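Local atomic coordinates of cytoplasmic protein (Cryptococcus neoformans var. grubii serotype A, PDB entry 7LPO), a protein that probably hydrolyses steryl beta-glucosides, acting as a fungal sterylglucosidase of glycoside hydrolase family 5. Residues F214-A222 with V398-H408; R433-S441 with D507-Y515. One frame throughout, in Å; residues are numbered along the deposited sequence.

Contact 1 (F214-A222 with V398-H408)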
loop_
_atom_site.group_PDB
_atom_site.type_symbol
_atom_site.label_atom_id
_atom_site.label_comp_id
_atom_site.label_asym_id
_atom_site.label_seq_id
_atom_site.Cartn_x
_atom_site.Cartn_y
_atom_site.Cartn_z
ATOM N N PHE A 214 -19.331 9.865 3.486
ATOM C CA PHE A 214 -20.386 9.174 2.750
ATOM C C PHE A 214 -20.120 7.671 2.713
ATOM O O PHE A 214 -20.964 6.863 3.116
ATOM C CB PHE A 214 -20.479 9.731 1.317
ATOM C CG PHE A 214 -21.133 11.091 1.196
ATOM C CD1 PHE A 214 -21.780 11.690 2.260
ATOM C CD2 PHE A 214 -21.117 11.763 -0.021
ATOM C CE1 PHE A 214 -22.408 12.933 2.112
ATOM C CE2 PHE A 214 -21.732 13.011 -0.170
ATOM C CZ PHE A 214 -22.374 13.594 0.894
ATOM N N PHE A 215 -18.931 7.284 2.239
ATOM C CA PHE A 215 -18.627 5.876 1.987
ATOM C C PHE A 215 -18.831 5.012 3.227
ATOM O O PHE A 215 -19.453 3.945 3.156
ATOM C CB PHE A 215 -17.186 5.748 1.481
ATOM C CG PHE A 215 -16.820 4.368 0.992
ATOM C CD1 PHE A 215 -17.177 3.949 -0.285
ATOM C CD2 PHE A 215 -16.101 3.496 1.800
ATOM C CE1 PHE A 215 -16.835 2.700 -0.746
ATOM C CE2 PHE A 215 -15.756 2.235 1.336
ATOM C CZ PHE A 215 -16.129 1.844 0.050
ATOM N N PHE A 216 -18.284 5.432 4.364
ATOM C CA PHE A 216 -18.258 4.597 5.553
ATOM C C PHE A 216 -19.395 4.878 6.515
ATOM O O PHE A 216 -19.700 4.013 7.339
ATOM C CB PHE A 216 -16.945 4.781 6.324
ATOM C CG PHE A 216 -15.785 4.077 5.718
ATOM C CD1 PHE A 216 -15.788 2.706 5.572
ATOM C CD2 PHE A 216 -14.688 4.788 5.288
ATOM C CE1 PHE A 216 -14.723 2.059 5.010
ATOM C CE2 PHE A 216 -13.611 4.140 4.727
ATOM C CZ PHE A 216 -13.625 2.775 4.593
ATOM N N ALA A 217 -20.020 6.062 6.447
ATOM C CA ALA A 217 -20.976 6.430 7.485
ATOM C C ALA A 217 -22.062 7.382 7.000
ATOM O O ALA A 217 -22.634 8.108 7.822
ATOM C CB ALA A 217 -20.223 7.072 8.674
ATOM N N GLY A 218 -22.358 7.395 5.700
ATOM C CA GLY A 218 -23.415 8.259 5.194
ATOM C C GLY A 218 -24.740 8.084 5.913
ATOM O O GLY A 218 -25.479 9.050 6.115
ATOM N N LYS A 219 -25.062 6.854 6.318
ATOM C CA LYS A 219 -26.351 6.620 6.971
ATOM C C LYS A 219 -26.428 7.281 8.343
ATOM O O LYS A 219 -27.531 7.543 8.836
ATOM C CB LYS A 219 -26.618 5.116 7.104
ATOM C CG LYS A 219 -26.959 4.433 5.791
ATOM C CD LYS A 219 -27.211 2.940 5.977
ATOM C CE LYS A 219 -25.908 2.153 5.977
ATOM N NZ LYS A 219 -26.117 0.684 5.747
ATOM N N THR A 220 -25.288 7.563 8.961
ATOM C CA THR A 220 -25.243 8.194 10.273
ATOM C C THR A 220 -25.174 9.713 10.180
ATOM O O THR A 220 -25.874 10.409 10.923
ATOM C CB THR A 220 -24.032 7.669 11.053
ATOM O OG1 THR A 220 -24.164 6.256 11.235
ATOM C CG2 THR A 220 -23.883 8.359 12.417
ATOM N N TYR A 221 -24.358 10.240 9.265
ATOM C CA TYR A 221 -24.065 11.663 9.221
ATOM C C TYR A 221 -24.674 12.390 8.038
ATOM O O TYR A 221 -24.763 13.620 8.085
ATOM C CB TYR A 221 -22.545 11.885 9.216
ATOM C CG TYR A 221 -21.887 11.318 10.450
ATOM C CD1 TYR A 221 -22.140 11.859 11.701
ATOM C CD2 TYR A 221 -21.041 10.221 10.371
ATOM C CE1 TYR A 221 -21.561 11.321 12.842
ATOM C CE2 TYR A 221 -20.465 9.685 11.488
ATOM C CZ TYR A 221 -20.723 10.234 12.725
ATOM O OH TYR A 221 -20.144 9.686 13.856
ATOM N N ALA A 222 -25.094 11.682 6.989
ATOM C CA ALA A 222 -25.775 12.292 5.844
ATOM C C ALA A 222 -27.033 11.497 5.505
ATOM O O ALA A 222 -27.178 10.983 4.394
ATOM C CB ALA A 222 -24.842 12.375 4.636
ATOM N N VAL A 398 -17.846 7.903 18.845
ATOM C CA VAL A 398 -17.685 6.903 17.793
ATOM C C VAL A 398 -16.217 6.524 17.627
ATOM O O VAL A 398 -15.299 7.288 17.932
ATOM C CB VAL A 398 -18.264 7.380 16.440
ATOM C CG1 VAL A 398 -19.773 7.608 16.530
ATOM C CG2 VAL A 398 -17.534 8.637 15.973
ATOM N N ASP A 399 -16.006 5.324 17.095
ATOM C CA ASP A 399 -14.691 4.788 16.756
ATOM C C ASP A 399 -14.735 4.410 15.282
ATOM O O ASP A 399 -15.451 3.479 14.902
ATOM C CB ASP A 399 -14.360 3.576 17.624
ATOM C CG ASP A 399 -12.964 3.037 17.379
ATOM O OD1 ASP A 399 -12.482 3.098 16.226
ATOM O OD2 ASP A 399 -12.345 2.545 18.350
ATOM N N PHE A 400 -13.969 5.121 14.453
ATOM C CA PHE A 400 -14.028 4.872 13.016
ATOM C C PHE A 400 -13.747 3.409 12.697
ATOM O O PHE A 400 -14.458 2.793 11.894
ATOM C CB PHE A 400 -13.033 5.768 12.277
ATOM C CG PHE A 400 -12.836 5.389 10.835
ATOM C CD1 PHE A 400 -13.843 5.580 9.921
ATOM C CD2 PHE A 400 -11.653 4.822 10.406
ATOM C CE1 PHE A 400 -13.678 5.230 8.595
ATOM C CE2 PHE A 400 -11.482 4.462 9.091
ATOM C CZ PHE A 400 -12.508 4.666 8.182
ATOM N N VAL A 401 -12.723 2.833 13.329
ATOM C CA VAL A 401 -12.280 1.496 12.951
ATOM C C VAL A 401 -13.284 0.445 13.399
ATOM O O VAL A 401 -13.593 -0.487 12.645
ATOM C CB VAL A 401 -10.881 1.203 13.523
ATOM C CG1 VAL A 401 -10.520 -0.254 13.305
ATOM C CG2 VAL A 401 -9.850 2.101 12.887
ATOM N N ASP A 402 -13.809 0.566 14.622
ATOM C CA ASP A 402 -14.703 -0.472 15.130
ATOM C C ASP A 402 -16.128 -0.316 14.613
ATOM O O ASP A 402 -16.823 -1.317 14.414
ATOM C CB ASP A 402 -14.748 -0.477 16.664
ATOM C CG ASP A 402 -13.377 -0.494 17.303
ATOM O OD1 ASP A 402 -12.420 -1.024 16.691
ATOM O OD2 ASP A 402 -13.261 0.027 18.436
ATOM N N ASP A 403 -16.593 0.913 14.418
ATOM C CA ASP A 403 -18.000 1.137 14.123
ATOM C C ASP A 403 -18.311 1.214 12.636
ATOM O O ASP A 403 -19.449 0.930 12.246
ATOM C CB ASP A 403 -18.481 2.430 14.780
ATOM C CG ASP A 403 -18.303 2.419 16.281
ATOM O OD1 ASP A 403 -18.280 1.310 16.863
ATOM O OD2 ASP A 403 -18.173 3.518 16.872
ATOM N N PHE A 404 -17.349 1.601 11.798
ATOM C CA PHE A 404 -17.649 1.849 10.395
ATOM C C PHE A 404 -16.732 1.072 9.463
ATOM O O PHE A 404 -17.206 0.443 8.513
ATOM C CB PHE A 404 -17.563 3.347 10.107
ATOM C CG PHE A 404 -18.574 4.163 10.866
ATOM C CD1 PHE A 404 -19.924 3.987 10.640
ATOM C CD2 PHE A 404 -18.176 5.102 11.802
ATOM C CE1 PHE A 404 -20.866 4.730 11.328
ATOM C CE2 PHE A 404 -19.125 5.847 12.505
ATOM C CZ PHE A 404 -20.467 5.661 12.255
ATOM N N TRP A 405 -15.423 1.092 9.717
ATOM C CA TRP A 405 -14.529 0.317 8.866
ATOM C C TRP A 405 -14.817 -1.177 8.987
ATOM O O TRP A 405 -14.910 -1.890 7.982
ATOM C CB TRP A 405 -13.066 0.599 9.201
ATOM C CG TRP A 405 -12.181 -0.226 8.331
ATOM C CD1 TRP A 405 -11.787 0.054 7.051
ATOM C CD2 TRP A 405 -11.626 -1.498 8.645
ATOM N NE1 TRP A 405 -11.005 -0.958 6.560
ATOM C CE2 TRP A 405 -10.898 -1.929 7.517
ATOM C CE3 TRP A 405 -11.676 -2.322 9.771
ATOM C CZ2 TRP A 405 -10.215 -3.135 7.489
ATOM C CZ3 TRP A 405 -10.987 -3.521 9.742
ATOM C CH2 TRP A 405 -10.267 -3.913 8.610
ATOM N N ALA A 406 -14.959 -1.673 10.216
ATOM C CA ALA A 406 -15.136 -3.107 10.410
ATOM C C ALA A 406 -16.421 -3.590 9.752
ATOM O O ALA A 406 -16.460 -4.683 9.174
ATOM C CB ALA A 406 -15.132 -3.439 11.901
ATOM N N LEU A 407 -17.476 -2.776 9.811
ATOM C CA LEU A 407 -18.737 -3.154 9.185
ATOM C C LEU A 407 -18.580 -3.277 7.674
ATOM O O LEU A 407 -19.085 -4.224 7.067
ATOM C CB LEU A 407 -19.812 -2.128 9.536
ATOM C CG LEU A 407 -21.239 -2.404 9.070
ATOM C CD1 LEU A 407 -21.716 -3.786 9.453
ATOM C CD2 LEU A 407 -22.155 -1.328 9.661
ATOM N N HIS A 408 -17.872 -2.333 7.049
ATOM C CA HIS A 408 -17.569 -2.478 5.627
ATOM C C HIS A 408 -16.773 -3.752 5.372
ATOM O O HIS A 408 -16.985 -4.441 4.366
ATOM C CB HIS A 408 -16.790 -1.259 5.115
ATOM C CG HIS A 408 -16.046 -1.522 3.841
ATOM N ND1 HIS A 408 -16.673 -1.625 2.619
ATOM C CD2 HIS A 408 -14.733 -1.757 3.609
ATOM C CE1 HIS A 408 -15.776 -1.898 1.687
ATOM N NE2 HIS A 408 -14.590 -1.971 2.260
HETATM O O HOH W 1 -19.311 1.300 7.038
#

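Contact 2 (R433-S441 with D507-Y515)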
loop_
_atom_site.group_PDB
_atom_site.type_symbol
_atom_site.label_atom_id
_atom_site.label_comp_id
_atom_site.label_asym_id
_atom_site.label_seq_id
_atom_site.Cartn_x
_atom_site.Cartn_y
_atom_site.Cartn_z
ATOM N N ARG A 433 -3.599 2.905 12.595
ATOM C CA ARG A 433 -4.549 2.434 13.591
ATOM C C ARG A 433 -4.332 0.943 13.830
ATOM O O ARG A 433 -3.877 0.210 12.945
ATOM C CB ARG A 433 -6.006 2.685 13.146
ATOM C CG ARG A 433 -6.315 4.106 12.645
ATOM C CD ARG A 433 -6.337 5.123 13.783
ATOM N NE ARG A 433 -7.229 6.247 13.495
ATOM C CZ ARG A 433 -6.981 7.516 13.821
ATOM N NH1 ARG A 433 -5.854 7.850 14.459
ATOM N NH2 ARG A 433 -7.864 8.461 13.511
ATOM N N GLN A 434 -4.659 0.497 15.026
ATOM C CA GLN A 434 -4.695 -0.935 15.262
ATOM C C GLN A 434 -5.944 -1.525 14.618
ATOM O O GLN A 434 -6.978 -0.855 14.531
ATOM C CB GLN A 434 -4.714 -1.239 16.753
ATOM C CG GLN A 434 -3.435 -0.911 17.496
ATOM C CD GLN A 434 -3.521 -1.334 18.958
ATOM O OE1 GLN A 434 -4.521 -1.076 19.636
ATOM N NE2 GLN A 434 -2.483 -1.998 19.442
ATOM N N PRO A 435 -5.888 -2.774 14.169
ATOM C CA PRO A 435 -7.096 -3.410 13.649
ATOM C C PRO A 435 -8.113 -3.582 14.761
ATOM O O PRO A 435 -7.748 -3.576 15.948
ATOM C CB PRO A 435 -6.596 -4.767 13.124
ATOM C CG PRO A 435 -5.395 -5.057 13.941
ATOM C CD PRO A 435 -4.747 -3.709 14.219
ATOM N N PRO A 436 -9.393 -3.713 14.426
ATOM C CA PRO A 436 -10.388 -4.071 15.437
ATOM C C PRO A 436 -10.330 -5.567 15.707
ATOM O O PRO A 436 -9.691 -6.332 14.986
ATOM C CB PRO A 436 -11.713 -3.679 14.782
ATOM C CG PRO A 436 -11.464 -3.965 13.310
ATOM C CD PRO A 436 -9.962 -3.788 13.065
ATOM N N LYS A 437 -11.007 -5.979 16.771
ATOM C CA LYS A 437 -11.272 -7.397 16.947
ATOM C C LYS A 437 -12.316 -7.815 15.920
ATOM O O LYS A 437 -13.388 -7.212 15.832
ATOM C CB LYS A 437 -11.738 -7.686 18.369
ATOM C CG LYS A 437 -10.581 -7.640 19.368
ATOM C CD LYS A 437 -10.328 -6.211 19.842
ATOM C CE LYS A 437 -11.445 -5.822 20.763
ATOM N NZ LYS A 437 -11.722 -4.370 20.952
ATOM N N LEU A 438 -11.986 -8.806 15.125
ATOM C CA LEU A 438 -12.861 -9.292 14.077
ATOM C C LEU A 438 -13.318 -10.708 14.405
ATOM O O LEU A 438 -12.538 -11.498 14.947
ATOM C CB LEU A 438 -12.153 -9.280 12.718
ATOM C CG LEU A 438 -11.814 -7.892 12.164
ATOM C CD1 LEU A 438 -10.933 -8.028 10.922
ATOM C CD2 LEU A 438 -13.054 -7.080 11.850
ATOM N N PRO A 439 -14.565 -11.053 14.097
ATOM C CA PRO A 439 -15.102 -12.337 14.567
ATOM C C PRO A 439 -14.501 -13.520 13.822
ATOM O O PRO A 439 -14.230 -13.453 12.621
ATOM C CB PRO A 439 -16.606 -12.212 14.294
ATOM C CG PRO A 439 -16.681 -11.288 13.085
ATOM C CD PRO A 439 -15.530 -10.306 13.264
ATOM N N GLU A 440 -14.299 -14.619 14.556
ATOM C CA GLU A 440 -13.845 -15.852 13.925
ATOM C C GLU A 440 -14.879 -16.391 12.945
ATOM O O GLU A 440 -14.516 -17.132 12.025
ATOM C CB GLU A 440 -13.534 -16.918 14.983
ATOM C CG GLU A 440 -12.085 -16.984 15.444
ATOM C CD GLU A 440 -11.080 -17.017 14.294
ATOM O OE1 GLU A 440 -10.127 -16.210 14.325
ATOM O OE2 GLU A 440 -11.253 -17.833 13.356
ATOM N N SER A 441 -16.160 -16.040 13.119
ATOM C CA SER A 441 -17.176 -16.481 12.170
ATOM C C SER A 441 -16.910 -15.946 10.768
ATOM O O SER A 441 -17.465 -16.474 9.799
ATOM C CB SER A 441 -18.576 -16.048 12.629
ATOM O OG SER A 441 -18.595 -14.706 13.085
ATOM N N ASP A 507 0.528 -6.091 17.330
ATOM C CA ASP A 507 -0.893 -5.808 17.130
ATOM C C ASP A 507 -1.643 -7.053 16.673
ATOM O O ASP A 507 -2.808 -7.260 17.034
ATOM C CB ASP A 507 -1.088 -4.709 16.079
ATOM C CG ASP A 507 -0.709 -3.330 16.576
ATOM O OD1 ASP A 507 -0.419 -3.169 17.781
ATOM O OD2 ASP A 507 -0.705 -2.405 15.740
ATOM N N THR A 508 -1.001 -7.877 15.846
ATOM C CA THR A 508 -1.687 -9.029 15.279
ATOM C C THR A 508 -2.080 -10.022 16.364
ATOM O O THR A 508 -3.252 -10.401 16.480
ATOM C CB THR A 508 -0.805 -9.700 14.231
ATOM O OG1 THR A 508 -0.423 -8.738 13.241
ATOM C CG2 THR A 508 -1.566 -10.858 13.585
ATOM N N ILE A 509 -1.112 -10.445 17.182
ATOM C CA ILE A 509 -1.391 -11.468 18.184
ATOM C C ILE A 509 -2.224 -10.900 19.327
ATOM O O ILE A 509 -3.037 -11.615 19.923
ATOM C CB ILE A 509 -0.071 -12.082 18.682
ATOM C CG1 ILE A 509 -0.357 -13.368 19.455
ATOM C CG2 ILE A 509 0.694 -11.085 19.542
ATOM C CD1 ILE A 509 0.859 -14.200 19.719
ATOM N N ASP A 510 -2.061 -9.613 19.639
ATOM C CA ASP A 510 -2.872 -8.999 20.685
ATOM C C ASP A 510 -4.351 -8.976 20.316
ATOM O O ASP A 510 -5.217 -9.117 21.188
ATOM C CB ASP A 510 -2.411 -7.565 20.940
ATOM C CG ASP A 510 -1.130 -7.490 21.721
ATOM O OD1 ASP A 510 -0.673 -8.540 22.224
ATOM O OD2 ASP A 510 -0.581 -6.369 21.819
ATOM N N ILE A 511 -4.664 -8.756 19.035
ATOM C CA ILE A 511 -5.998 -8.348 18.609
ATOM C C ILE A 511 -6.660 -9.398 17.725
ATOM O O ILE A 511 -7.791 -9.817 17.984
ATOM C CB ILE A 511 -5.961 -6.985 17.892
ATOM C CG1 ILE A 511 -5.466 -5.905 18.855
ATOM C CG2 ILE A 511 -7.342 -6.645 17.344
ATOM C CD1 ILE A 511 -5.145 -4.591 18.170
ATOM N N LEU A 512 -5.989 -9.801 16.651
ATOM C CA LEU A 512 -6.616 -10.710 15.699
ATOM C C LEU A 512 -6.468 -12.169 16.111
ATOM O O LEU A 512 -7.394 -12.961 15.917
ATOM C CB LEU A 512 -6.027 -10.497 14.305
ATOM C CG LEU A 512 -6.420 -9.178 13.634
ATOM C CD1 LEU A 512 -5.702 -8.985 12.292
ATOM C CD2 LEU A 512 -7.935 -9.112 13.431
ATOM N N GLY A 513 -5.335 -12.540 16.696
ATOM C CA GLY A 513 -5.095 -13.899 17.117
ATOM C C GLY A 513 -3.759 -14.394 16.603
ATOM O O GLY A 513 -2.869 -13.609 16.257
ATOM N N ASN A 514 -3.617 -15.719 16.559
ATOM C CA ASN A 514 -2.370 -16.337 16.114
ATOM C C ASN A 514 -2.422 -16.487 14.599
ATOM O O ASN A 514 -2.785 -17.524 14.039
ATOM C CB ASN A 514 -2.146 -17.656 16.833
ATOM C CG ASN A 514 -1.517 -17.457 18.194
ATOM O OD1 ASN A 514 -0.290 -17.480 18.338
ATOM N ND2 ASN A 514 -2.354 -17.241 19.202
ATOM N N TYR A 515 -2.060 -15.405 13.933
ATOM C CA TYR A 515 -2.099 -15.278 12.488
ATOM C C TYR A 515 -0.786 -14.679 12.023
ATOM O O TYR A 515 -0.080 -14.027 12.800
ATOM C CB TYR A 515 -3.253 -14.375 12.041
ATOM C CG TYR A 515 -4.614 -14.998 12.168
ATOM C CD1 TYR A 515 -5.005 -16.024 11.319
ATOM C CD2 TYR A 515 -5.519 -14.550 13.121
ATOM C CE1 TYR A 515 -6.257 -16.589 11.414
ATOM C CE2 TYR A 515 -6.775 -15.120 13.236
ATOM C CZ TYR A 515 -7.134 -16.138 12.374
ATOM O OH TYR A 515 -8.375 -16.708 12.465
HETATM O O HOH W 2 -10.114 -10.834 16.563
#

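Contact 1 (F214-A222 with V398-H408)
F216 drives its ring between the side chains of F400, F404, W405 and H408, each flank met differently. F400 points its edge at one face, CE1 lying 3.5 Å from F216 CD2, with the ring planes nearly perpendicular (83°) in an edge-to-face pair. F215 CD2 lies over the centre of the other face. At the rim, F216 CE1 is 3.9 Å from H408 CB, and the edge of F216 is turned in an offset way toward the imidazole face. Helix 400-419 runs just before strand 424-427, consistent with an outer helix of the family's TIM barrel, whereas 206-221 lies in the long connection after strand 137-143; the axes of 214-221 and 400-408 approach to 9.0 Å, with 113° between their directions, and interlock by knobs into holes. The reciprocal knob is F404, its CG anti to the carbonyl carbon (chi1 -63°), which drops the ring among A217, T220 and Y221. A217 CB makes a CH-pi contact with one face, 3.7 Å from the ring centroid, while T220 OG1 sits at the edge. Past the F404 ring, Y221 OH meets V398 CG1 at 3.4 Å and is hydrogen-bonded to T389 O. A single water donates to both F216 O and F404 O.

Contact 2 (R433-S441 with D507-Y515)
In the TIM barrel of this family 5 enzyme, the proline-rich connection from strand 424-427 to strand 447-449 runs in largely extended form across the C-terminal end of helix 490-512. Its middle is gripped by I511. With CG1 of I511 beside its own backbone N and the chain extended beyond it (chi2 169°), CD1 comes to 3.7 Å from Q434 CB and 4.1 Å from P435 CD; the other branch, CG2, packs against the backbone of the proline segment, 3.3 Å from P436 O, a van der Waals contact. L512 continues the apolar seam, lying side by side with L438, and L512 CD2 is 4.1 Å from L438 CD1. Polar bonds close both ends. Q434 NE2 donates to D507 OD1 (2.9 Å), nearly in its own amide plane but from well above the carboxylate plane, the two planes standing 80° apart; D507 OD2 has R476 as a salt-bridge partner, which would be expected to stabilise the ionised carboxylate. At the far end Y515 OH donates to the syn lone pair of E440 OE1 at 2.6 Å, carboxylate and ring almost coplanar, while E440 OE2 accepts from G445 N. One water donates to L438 O and I511 O. P436 points away from helix 490-512 to face helix 400-419, L438 and L512 both rest on I427 of strand 424-427, and Y515 touches A447 of strand 447-449.

Overall arrangement
Contact 1 closes before contact 2 opens along the chain, and their centres are about 19 Å apart, yet they touch through helix 400-419. While F404 packs against 214-222, W405 CZ3 is 3.5 Å and V401 CG1 3.6 Å from P436 CD, and D402 OD1 is 3.3 Å from P436 CB. Helices 206-221, 400-419 and 490-512 are thus linked side by side in space, with the largely extended 433-439 between the last two. In TIM barrels the active site opens at the C-terminal ends of the strands. E440 and Y515 lie shortly before strands 447-449 and 518-522, consistent with the opposite end; in contact 1, 214-222 follows strand 137-143, while 398-408 starts the helix leading to strand 424-427.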